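Long-range contacts in xylulokinase (Brucella ovis, PDB 5VM1), which probably phosphorylates D-xylulose to D-xylulose 5-phosphate at the expense of ATP, as a sugar kinase of the FGGY family: residues E328-P333 / S471-A476; A418-I423 / P465-L470. All coordinates share one frame; numbering follows the deposited sequence.

Interaction 1 of 2, residues E328-P333 / S471-A476; sequences ETLKAP and SAYDEA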
ATOM      1  N   GLU A 328     -17.272 -23.523   4.631  1.00 50.62           N
ATOM      2  CA  GLU A 328     -16.167 -23.301   5.552  1.00 56.66           C
ATOM      3  C   GLU A 328     -15.113 -24.405   5.521  1.00 53.92           C
ATOM      4  O   GLU A 328     -13.977 -24.160   5.945  1.00 57.35           O
ATOM      5  CB  GLU A 328     -16.699 -23.178   6.996  1.00 64.40           C
ATOM      6  CG  GLU A 328     -17.869 -22.202   7.220  1.00 69.93           C
ATOM      7  CD  GLU A 328     -17.451 -20.736   7.287  1.00 70.78           C
ATOM      8  OE1 GLU A 328     -16.693 -20.345   8.205  1.00 73.83           O
ATOM      9  OE2 GLU A 328     -17.903 -19.967   6.420  1.00 70.87           O
ATOM     10  N   THR A 329     -15.427 -25.573   4.964  1.00 51.57           N
ATOM     11  CA  THR A 329     -14.505 -26.702   4.939  1.00 53.15           C
ATOM     12  C   THR A 329     -13.694 -26.716   3.643  1.00 54.35           C
ATOM     13  O   THR A 329     -14.253 -26.596   2.543  1.00 50.05           O
ATOM     14  CB  THR A 329     -15.270 -28.014   5.109  1.00 50.71           C
ATOM     15  OG1 THR A 329     -15.866 -28.041   6.412  1.00 50.76           O
ATOM     16  CG2 THR A 329     -14.331 -29.211   4.962  1.00 48.35           C
ATOM     17  N   LEU A 330     -12.369 -26.797   3.783  1.00 49.52           N
ATOM     18  CA  LEU A 330     -11.491 -26.834   2.621  1.00 46.19           C
ATOM     19  C   LEU A 330     -11.684 -28.141   1.862  1.00 47.07           C
ATOM     20  O   LEU A 330     -11.830 -29.214   2.461  1.00 43.12           O
ATOM     21  CB  LEU A 330     -10.028 -26.686   3.033  1.00 42.89           C
ATOM     22  CG  LEU A 330      -9.059 -26.262   1.915  1.00 44.50           C
ATOM     23  CD1 LEU A 330      -9.245 -24.788   1.556  1.00 43.24           C
ATOM     24  CD2 LEU A 330      -7.613 -26.522   2.277  1.00 37.68           C
ATOM     25  N   LYS A 331     -11.725 -28.035   0.539  1.00 44.67           N
ATOM     26  CA  LYS A 331     -11.838 -29.177  -0.360  1.00 44.74           C
ATOM     27  C   LYS A 331     -10.531 -29.393  -1.114  1.00 43.62           C
ATOM     28  O   LYS A 331      -9.763 -28.452  -1.345  1.00 53.49           O
ATOM     29  CB  LYS A 331     -12.965 -28.954  -1.365  1.00 43.31           C
ATOM     30  CG  LYS A 331     -14.338 -28.842  -0.743  1.00 44.05           C
ATOM     31  CD  LYS A 331     -15.342 -28.524  -1.816  1.00 40.90           C
ATOM     32  CE  LYS A 331     -16.688 -28.120  -1.248  1.00 46.09           C
ATOM     33  NZ  LYS A 331     -17.497 -27.554  -2.373  1.00 56.43           N
ATOM     34  N   ALA A 332     -10.293 -30.632  -1.522  1.00 39.88           N
ATOM     35  CA  ALA A 332      -9.141 -30.904  -2.370  1.00 41.99           C
ATOM     36  C   ALA A 332      -9.355 -30.238  -3.720  1.00 42.57           C
ATOM     37  O   ALA A 332     -10.482 -30.190  -4.206  1.00 49.49           O
ATOM     38  CB  ALA A 332      -8.940 -32.395  -2.579  1.00 40.73           C
ATOM     39  N   PRO A 333      -8.317 -29.672  -4.323  1.00 36.02           N
ATOM     40  CA  PRO A 333      -8.512 -29.019  -5.622  1.00 39.32           C
ATOM     41  C   PRO A 333      -9.033 -30.027  -6.636  1.00 49.90           C
ATOM     42  O   PRO A 333      -8.703 -31.221  -6.596  1.00 41.65           O
ATOM     43  CB  PRO A 333      -7.114 -28.520  -5.993  1.00 33.66           C
ATOM     44  CG  PRO A 333      -6.369 -28.457  -4.698  1.00 34.12           C
ATOM     45  CD  PRO A 333      -6.925 -29.585  -3.864  1.00 39.76           C
ATOM     46  N   SER A 471      -0.399 -32.018   0.092  1.00 59.82           N
ATOM     47  CA  SER A 471       0.113 -32.653  -1.110  1.00 48.50           C
ATOM     48  C   SER A 471      -0.753 -32.321  -2.314  1.00 42.38           C
ATOM     49  O   SER A 471      -0.238 -31.966  -3.378  1.00 41.13           O
ATOM     50  CB  SER A 471       0.191 -34.165  -0.893  1.00 51.12           C
ATOM     51  OG  SER A 471       0.689 -34.813  -2.043  1.00 59.25           O
ATOM     52  N   ALA A 472      -2.076 -32.409  -2.160  1.00 42.24           N
ATOM     53  CA  ALA A 472      -2.961 -32.087  -3.274  1.00 40.59           C
ATOM     54  C   ALA A 472      -2.805 -30.633  -3.697  1.00 38.06           C
ATOM     55  O   ALA A 472      -2.867 -30.320  -4.892  1.00 44.29           O
ATOM     56  CB  ALA A 472      -4.412 -32.408  -2.916  1.00 41.34           C
ATOM     57  N   TYR A 473      -2.558 -29.731  -2.739  1.00 37.49           N
ATOM     58  CA  TYR A 473      -2.343 -28.332  -3.102  1.00 35.76           C
ATOM     59  C   TYR A 473      -1.026 -28.136  -3.849  1.00 35.77           C
ATOM     60  O   TYR A 473      -0.964 -27.277  -4.733  1.00 40.78           O
ATOM     61  CB  TYR A 473      -2.398 -27.432  -1.861  1.00 40.78           C
ATOM     62  CG  TYR A 473      -3.717 -26.716  -1.673  1.00 40.08           C
ATOM     63  CD1 TYR A 473      -4.865 -27.413  -1.286  1.00 42.05           C
ATOM     64  CD2 TYR A 473      -3.836 -25.350  -1.941  1.00 34.59           C
ATOM     65  CE1 TYR A 473      -6.086 -26.767  -1.134  1.00 35.10           C
ATOM     66  CE2 TYR A 473      -5.076 -24.697  -1.800  1.00 31.95           C
ATOM     67  CZ  TYR A 473      -6.184 -25.411  -1.392  1.00 33.35           C
ATOM     68  OH  TYR A 473      -7.397 -24.779  -1.258  1.00 34.61           O
ATOM     69  N   ASP A 474       0.029 -28.899  -3.511  1.00 36.53           N
ATOM     70  CA  ASP A 474       1.269 -28.857  -4.300  1.00 38.12           C
ATOM     71  C   ASP A 474       1.022 -29.303  -5.729  1.00 46.41           C
ATOM     72  O   ASP A 474       1.479 -28.671  -6.697  1.00 35.28           O
ATOM     73  CB  ASP A 474       2.341 -29.774  -3.701  1.00 42.86           C
ATOM     74  CG  ASP A 474       3.082 -29.163  -2.525  1.00 54.55           C
ATOM     75  OD1 ASP A 474       2.981 -27.932  -2.277  1.00 52.67           O
ATOM     76  OD2 ASP A 474       3.782 -29.956  -1.844  1.00 58.60           O
ATOM     77  N   GLU A 475       0.290 -30.400  -5.875  1.00 55.60           N
ATOM     78  CA  GLU A 475       0.002 -30.926  -7.195  1.00 55.52           C
ATOM     79  C   GLU A 475      -0.775 -29.893  -8.000  1.00 47.38           C
ATOM     80  O   GLU A 475      -0.434 -29.612  -9.156  1.00 46.02           O
ATOM     81  CB  GLU A 475      -0.751 -32.244  -7.012  1.00 68.54           C
ATOM     82  CG  GLU A 475      -1.178 -33.014  -8.220  1.00 82.52           C
ATOM     83  CD  GLU A 475      -2.107 -34.134  -7.809  1.00 93.10           C
ATOM     84  OE1 GLU A 475      -3.171 -34.304  -8.449  1.00 97.47           O
ATOM     85  OE2 GLU A 475      -1.782 -34.821  -6.811  1.00 94.77           O
ATOM     86  N   ALA A 476      -1.782 -29.270  -7.377  1.00 35.44           N
ATOM     87  CA  ALA A 476      -2.546 -28.231  -8.055  1.00 32.76           C
ATOM     88  C   ALA A 476      -1.710 -26.969  -8.266  1.00 42.65           C
ATOM     89  O   ALA A 476      -1.849 -26.288  -9.293  1.00 44.50           O
ATOM     90  CB  ALA A 476      -3.819 -27.919  -7.271  1.00 32.59           C
TER
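Pro333 and Leu330 receive the ring of Tyr473 where an extended loop crosses helix 470-488, the C-terminal helix of this FGGY kinase, in its C-terminal half of actin-like ATPase kinship. The fit illustrates how a loop without regular structure can fit a helix through complementary shape; no hydrogen bond joins the two segments directly, though Lys331 N is bonded to Tyr410 OH. The helix offers one long bump, the tyrosine, and beside it a shallow step formed by Ala472 and Ala476, one turn apart. Into that step the proline ring is set: Pro333 CB lies 3.6 Å from Ala476 CB, and Pro333 CD 3.9 Å from Ala472 CB. The same pyrrolidine also leans over one face of the aromatic ring in a CH-pi contact, with Pro333 CG 4.2 Å from the Tyr473 ring centroid and 25° off the ring normal. Leu330 meets the far end of the tyrosine from the opposite direction. With CG anti to the backbone N (chi1 -161°), the branch is carried toward the phenol; Leu330 CD2 comes obliquely to 3.7 Å from Tyr473 CE1, and CD1 lies by the hydroxyl. Ala414 and Thr417 of helix 409-419 also touch the tyrosine, while Glu376 of helix 367-390 touches both it and Pro333. Between the two apolar knobs the loop backbone meets the ring edge, where Lys331 O lies near the ring plane, 4.1 Å from Tyr473 CE1.

Interaction 2 of 2, residues A418-I423 / P465-L470; sequences ALNVPI and PEQALL
Asn420 and Pro465 meet beside the seven-stranded mixed sheet of the C-terminal half of this FGGY kinase, where the turn from helix 409-419 into strand 423-426 faces the loop leading from the neighbouring edge strand 459-463 to the last helix. The conformation of Asn420 sets up much of the side-chain part of this surface contact. The asparagine is the first residue to leave the helix, with positive phi (52°), and its CG stands anti to the backbone N at chi1 -157°. The amide thus reaches across to the second segment, crossing both Pro465 and Leu470 at about a right angle. Its carbonyl oxygen touches carbon on both: OD1 of Asn420 comes within 3.3 Å of CB of Pro465, and the same OD1 is 3.5 Å from CD1 of Leu470. These are packing contacts; no hydrogen bond links the segments. Leu470 has CG anti to its carbonyl carbon (chi1 -83°) and brings both methyls to the amide, Leu470 CD2 lying 3.8 Å from Asn420 CG. Thr417, about one turn before Asn420 on helix 409-419, also touches Leu470, and its hydroxyl group is hydrogen-bonded to the backbone N of Glu466. Farther along, the pyrrolidine of Pro465 borders the chain entering the strand. There Pro465 CD lies 4.4 Å from Pro422 CD, and Pro465 CG 3.6 Å from Val421 O.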
ATOM      1  N   ALA A 418      -1.783 -23.590   0.850  1.00 33.23           N
ATOM      2  CA  ALA A 418      -0.935 -23.399  -0.315  1.00 31.64           C
ATOM      3  C   ALA A 418       0.485 -23.001   0.091  1.00 42.14           C
ATOM      4  O   ALA A 418       1.452 -23.409  -0.560  1.00 42.09           O
ATOM      5  CB  ALA A 418      -1.562 -22.373  -1.261  1.00 42.18           C
ATOM      6  N   LEU A 419       0.631 -22.204   1.162  1.00 46.04           N
ATOM      7  CA  LEU A 419       1.934 -21.744   1.646  1.00 40.74           C
ATOM      8  C   LEU A 419       2.546 -22.654   2.691  1.00 45.52           C
ATOM      9  O   LEU A 419       3.761 -22.600   2.904  1.00 52.89           O
ATOM     10  CB  LEU A 419       1.808 -20.358   2.288  1.00 31.67           C
ATOM     11  CG  LEU A 419       1.100 -19.265   1.490  1.00 36.49           C
ATOM     12  CD1 LEU A 419       1.036 -18.023   2.317  1.00 38.33           C
ATOM     13  CD2 LEU A 419       1.785 -18.966   0.157  1.00 34.19           C
ATOM     14  N   ASN A 420       1.734 -23.492   3.325  1.00 47.54           N
ATOM     15  CA  ASN A 420       2.122 -24.229   4.525  1.00 48.42           C
ATOM     16  C   ASN A 420       2.698 -23.294   5.592  1.00 50.46           C
ATOM     17  O   ASN A 420       3.721 -23.590   6.215  1.00 48.78           O
ATOM     18  CB  ASN A 420       3.109 -25.352   4.220  1.00 40.84           C
ATOM     19  CG  ASN A 420       3.091 -26.427   5.287  1.00 49.17           C
ATOM     20  OD1 ASN A 420       2.128 -26.527   6.058  1.00 54.94           O
ATOM     21  ND2 ASN A 420       4.164 -27.207   5.372  1.00 45.81           N
ATOM     22  N   VAL A 421       2.047 -22.144   5.791  1.00 53.23           N
ATOM     23  CA  VAL A 421       2.274 -21.293   6.965  1.00 50.73           C
ATOM     24  C   VAL A 421       0.926 -21.039   7.637  1.00 51.12           C
ATOM     25  O   VAL A 421      -0.106 -20.966   6.954  1.00 52.51           O
ATOM     26  CB  VAL A 421       2.972 -19.958   6.625  1.00 41.95           C
ATOM     27  CG1 VAL A 421       4.156 -20.159   5.700  1.00 36.46           C
ATOM     28  CG2 VAL A 421       2.007 -18.967   6.033  1.00 38.63           C
ATOM     29  N   PRO A 422       0.875 -20.996   8.966  1.00 51.60           N
ATOM     30  CA  PRO A 422      -0.341 -20.524   9.658  1.00 49.65           C
ATOM     31  C   PRO A 422      -0.640 -19.062   9.352  1.00 38.07           C
ATOM     32  O   PRO A 422       0.267 -18.256   9.161  1.00 47.33           O
ATOM     33  CB  PRO A 422       0.002 -20.711  11.142  1.00 48.93           C
ATOM     34  CG  PRO A 422       1.495 -20.696  11.176  1.00 45.21           C
ATOM     35  CD  PRO A 422       1.938 -21.376   9.905  1.00 45.76           C
ATOM     36  N   ILE A 423      -1.924 -18.712   9.348  1.00 41.80           N
ATOM     37  CA  ILE A 423      -2.375 -17.338   9.092  1.00 44.15           C
ATOM     38  C   ILE A 423      -3.125 -16.831  10.317  1.00 46.75           C
ATOM     39  O   ILE A 423      -4.157 -17.403  10.698  1.00 45.96           O
ATOM     40  CB  ILE A 423      -3.292 -17.233   7.860  1.00 36.09           C
ATOM     41  CG1 ILE A 423      -2.657 -17.859   6.624  1.00 32.37           C
ATOM     42  CG2 ILE A 423      -3.649 -15.783   7.611  1.00 31.85           C
ATOM     43  CD1 ILE A 423      -3.396 -17.472   5.364  1.00 38.46           C
ATOM     44  N   PRO A 465      -2.375 -24.713   8.381  1.00 57.94           N
ATOM     45  CA  PRO A 465      -2.453 -25.412   7.093  1.00 52.33           C
ATOM     46  C   PRO A 465      -3.090 -26.776   7.280  1.00 58.02           C
ATOM     47  O   PRO A 465      -2.827 -27.466   8.269  1.00 66.48           O
ATOM     48  CB  PRO A 465      -0.985 -25.538   6.662  1.00 48.41           C
ATOM     49  CG  PRO A 465      -0.241 -24.526   7.474  1.00 47.08           C
ATOM     50  CD  PRO A 465      -0.982 -24.430   8.774  1.00 55.05           C
ATOM     51  N   GLU A 466      -3.927 -27.167   6.314  1.00 50.02           N
ATOM     52  CA  GLU A 466      -4.580 -28.477   6.332  1.00 45.61           C
ATOM     53  C   GLU A 466      -3.572 -29.529   5.891  1.00 46.68           C
ATOM     54  O   GLU A 466      -3.306 -29.688   4.693  1.00 45.97           O
ATOM     55  CB  GLU A 466      -5.795 -28.486   5.413  1.00 54.93           C
ATOM     56  CG  GLU A 466      -6.897 -27.529   5.771  1.00 63.96           C
ATOM     57  CD  GLU A 466      -7.875 -28.142   6.742  1.00 66.23           C
ATOM     58  OE1 GLU A 466      -7.750 -29.357   6.990  1.00 66.86           O
ATOM     59  OE2 GLU A 466      -8.773 -27.425   7.235  1.00 67.32           O
ATOM     60  N   GLN A 467      -3.048 -30.292   6.856  1.00 49.52           N
ATOM     61  CA  GLN A 467      -1.968 -31.223   6.552  1.00 59.48           C
ATOM     62  C   GLN A 467      -2.411 -32.251   5.516  1.00 59.59           C
ATOM     63  O   GLN A 467      -1.643 -32.597   4.608  1.00 59.91           O
ATOM     64  CB  GLN A 467      -1.496 -31.916   7.848  1.00 67.37           C
ATOM     65  CG  GLN A 467       0.009 -31.785   8.196  1.00 72.28           C
ATOM     66  CD  GLN A 467       0.479 -30.328   8.420  1.00 85.99           C
ATOM     67  OE1 GLN A 467      -0.286 -29.459   8.880  1.00 87.15           O
ATOM     68  NE2 GLN A 467       1.749 -30.062   8.087  1.00 85.21           N
ATOM     69  N   ALA A 468      -3.677 -32.679   5.580  1.00 59.79           N
ATOM     70  CA  ALA A 468      -4.173 -33.693   4.654  1.00 56.73           C
ATOM     71  C   ALA A 468      -4.206 -33.190   3.220  1.00 56.10           C
ATOM     72  O   ALA A 468      -4.071 -33.987   2.288  1.00 71.57           O
ATOM     73  CB  ALA A 468      -5.563 -34.162   5.072  1.00 54.20           C
ATOM     74  N   LEU A 469      -4.425 -31.902   3.012  1.00 46.86           N
ATOM     75  CA  LEU A 469      -4.517 -31.359   1.669  1.00 54.03           C
ATOM     76  C   LEU A 469      -3.223 -30.687   1.182  1.00 53.82           C
ATOM     77  O   LEU A 469      -3.221 -30.120   0.079  1.00 41.45           O
ATOM     78  CB  LEU A 469      -5.711 -30.402   1.588  1.00 52.75           C
ATOM     79  CG  LEU A 469      -7.037 -31.152   1.776  1.00 48.87           C
ATOM     80  CD1 LEU A 469      -8.220 -30.210   1.719  1.00 43.59           C
ATOM     81  CD2 LEU A 469      -7.172 -32.240   0.705  1.00 45.24           C
ATOM     82  N   LEU A 470      -2.117 -30.778   1.949  1.00 43.78           N
ATOM     83  CA  LEU A 470      -0.865 -30.128   1.544  1.00 49.80           C
ATOM     84  C   LEU A 470      -0.328 -30.696   0.242  1.00 54.20           C
ATOM     85  O   LEU A 470       0.169 -29.951  -0.618  1.00 42.85           O
ATOM     86  CB  LEU A 470       0.206 -30.291   2.616  1.00 44.59           C
ATOM     87  CG  LEU A 470       0.171 -29.300   3.762  1.00 51.42           C
ATOM     88  CD1 LEU A 470       1.283 -29.656   4.717  1.00 49.91           C
ATOM     89  CD2 LEU A 470       0.258 -27.843   3.278  1.00 41.41           C
TER

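How the interactions relate
Followed from the N terminus, the chain first reaches 328-333, in the loop after helix 319-326, then 418-423 at the end of helix 409-419, and soon afterwards 465-470, where interaction 2 closes a loop of 41 intervening residues. The next residues, 471-476, close interaction 1 over 137 residues, so the shorter loop is nested inside the longer. Since 465-470 runs directly into 471-476, the start of the last helix is tied both to the end of helix 409-419, where the chain turns into strand 423-426, and to the loop after helix 319-326. The two centres lie about 9 Å apart, and the contacts touch: Leu330 packs on Glu466 and Leu469.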